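Local coordinates for protein deoxyribodipyrimidine photo-lyase (Oryza sativa Japonica Group, PDB 3UMV) that uses light and a bound FAD to split cyclobutane pyrimidine dimers in ultraviolet-damaged DNA back into two pyrimidines, at residues 55-60 against 204-209. Sequence-based numbering, arbitrary orientation.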
loop_
_atom_site.group_PDB
_atom_site.type_symbol
_atom_site.label_atom_id
_atom_site.label_comp_id
_atom_site.label_asym_id
_atom_site.label_seq_id
_atom_site.Cartn_x
_atom_site.Cartn_y
_atom_site.Cartn_z
ATOM N N ALA A 55 -2.987 12.642 -9.677
ATOM C CA ALA A 55 -2.504 12.247 -10.991
ATOM C C ALA A 55 -3.615 12.469 -12.011
ATOM O O ALA A 55 -3.381 13.019 -13.081
ATOM C CB ALA A 55 -2.045 10.800 -10.983
ATOM N N LEU A 56 -4.836 12.074 -11.656
ATOM C CA LEU A 56 -5.986 12.293 -12.521
ATOM C C LEU A 56 -6.263 13.802 -12.708
ATOM O O LEU A 56 -6.500 14.263 -13.823
ATOM C CB LEU A 56 -7.219 11.581 -11.956
ATOM C CG LEU A 56 -8.513 11.825 -12.736
ATOM C CD1 LEU A 56 -8.336 11.364 -14.174
ATOM C CD2 LEU A 56 -9.700 11.123 -12.069
ATOM N N LEU A 57 -6.214 14.560 -11.613
ATOM C CA LEU A 57 -6.402 16.016 -11.655
ATOM C C LEU A 57 -5.387 16.673 -12.586
ATOM O O LEU A 57 -5.732 17.555 -13.373
ATOM C CB LEU A 57 -6.291 16.614 -10.247
ATOM C CG LEU A 57 -7.503 16.406 -9.338
ATOM C CD1 LEU A 57 -7.163 16.711 -7.884
ATOM C CD2 LEU A 57 -8.651 17.274 -9.812
ATOM N N HIS A 58 -4.134 16.238 -12.497
ATOM C CA HIS A 58 -3.092 16.758 -13.371
ATOM C C HIS A 58 -3.395 16.453 -14.839
ATOM O O HIS A 58 -3.295 17.327 -15.695
ATOM C CB HIS A 58 -1.725 16.197 -12.983
ATOM C CG HIS A 58 -0.600 16.780 -13.777
ATOM N ND1 HIS A 58 0.242 16.016 -14.558
ATOM C CD2 HIS A 58 -0.195 18.062 -13.931
ATOM C CE1 HIS A 58 1.127 16.801 -15.147
ATOM N NE2 HIS A 58 0.884 18.047 -14.783
ATOM N N ALA A 59 -3.778 15.211 -15.124
ATOM C CA ALA A 59 -4.122 14.825 -16.489
ATOM C C ALA A 59 -5.272 15.693 -17.009
ATOM O O ALA A 59 -5.187 16.239 -18.095
ATOM C CB ALA A 59 -4.466 13.331 -16.571
ATOM N N ALA A 60 -6.337 15.809 -16.219
ATOM C CA ALA A 60 -7.506 16.602 -16.594
ATOM C C ALA A 60 -7.109 18.048 -16.818
ATOM O O ALA A 60 -7.610 18.693 -17.730
ATOM C CB ALA A 60 -8.590 16.527 -15.517
ATOM N N PRO A 204 -9.296 20.103 -5.459
ATOM C CA PRO A 204 -10.331 20.718 -6.296
ATOM C C PRO A 204 -11.089 19.629 -7.049
ATOM O O PRO A 204 -10.679 18.465 -7.022
ATOM C CB PRO A 204 -9.519 21.564 -7.277
ATOM C CG PRO A 204 -8.227 20.827 -7.421
ATOM C CD PRO A 204 -7.961 20.160 -6.079
ATOM N N GLU A 205 -12.182 20.002 -7.705
ATOM C CA GLU A 205 -12.906 19.083 -8.572
ATOM C C GLU A 205 -12.185 18.989 -9.911
ATOM O O GLU A 205 -11.446 19.903 -10.295
ATOM C CB GLU A 205 -14.344 19.567 -8.799
ATOM C CG GLU A 205 -15.233 19.523 -7.568
ATOM C CD GLU A 205 -15.550 18.108 -7.122
ATOM O OE1 GLU A 205 -15.899 17.924 -5.935
ATOM O OE2 GLU A 205 -15.456 17.181 -7.956
ATOM N N LEU A 206 -12.408 17.887 -10.619
ATOM C CA LEU A 206 -11.859 17.715 -11.960
ATOM C C LEU A 206 -12.300 18.838 -12.883
ATOM O O LEU A 206 -13.496 19.115 -13.001
ATOM C CB LEU A 206 -12.295 16.379 -12.564
ATOM C CG LEU A 206 -11.166 15.404 -12.905
ATOM C CD1 LEU A 206 -10.410 15.037 -11.653
ATOM C CD2 LEU A 206 -11.712 14.157 -13.583
ATOM N N PRO A 207 -11.330 19.488 -13.544
ATOM C CA PRO A 207 -11.619 20.458 -14.603
ATOM C C PRO A 207 -12.446 19.796 -15.695
ATOM O O PRO A 207 -12.248 18.613 -15.977
ATOM C CB PRO A 207 -10.229 20.795 -15.155
ATOM C CG PRO A 207 -9.287 20.503 -14.029
ATOM C CD PRO A 207 -9.882 19.323 -13.317
ATOM N N ALA A 208 -13.362 20.536 -16.303
ATOM C CA ALA A 208 -14.140 19.982 -17.399
ATOM C C ALA A 208 -13.227 19.777 -18.604
ATOM O O ALA A 208 -12.290 20.547 -18.821
ATOM C CB ALA A 208 -15.302 20.898 -17.754
ATOM N N VAL A 209 -13.500 18.728 -19.375
ATOM C CA VAL A 209 -12.735 18.437 -20.579
ATOM C C VAL A 209 -13.699 18.164 -21.731
ATOM O O VAL A 209 -14.836 17.746 -21.507
ATOM C CB VAL A 209 -11.813 17.214 -20.391
ATOM C CG1 VAL A 209 -10.800 17.476 -19.286
ATOM C CG2 VAL A 209 -12.633 15.978 -20.081
#
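L206 reaches from an extended loop to helix 54-66, where L56, L57 and A60 receive it. Its CB leads to CG, which lies 3.8 Å from CB of A60. The two methyls then part. CD1 presses on CD2 of L57 at 3.4 Å, tighter than usual for two carbons, and also meets CG of L56 at 3.9 Å. CD2 turns to CD2 of L56, and these two leucines cross at about a right angle. Both methyls of L57 touch the loop. Its CG stands anti to the carbonyl carbon (chi1 -76°), which carries the branch out to P204. There CD1 touches the ring at CD, 4.0 Å away, and CD2 comes within 3.6 Å of the P204 carbonyl O. An alanine in place of L57 would probably open a gap beside L206 CD1 and leave the P204 ring without its methyl contact. Further along, CB of A60 faces P207 CD at 3.8 Å, and V209 CG1 rests near the A60 carbonyl O. Helix 54-66 is the beta-alpha-beta crossover helix between the neighbouring parallel strands 40-44 and 70-75 of the photolyase alpha/beta domain, and L56 packs on Y42 and V72 there. V209 also touches L70. No hydrogen bond joins the two segments and the contact is almost wholly apolar, so its hold rests on shape and buried methyls and proline rings, not on directional bonds.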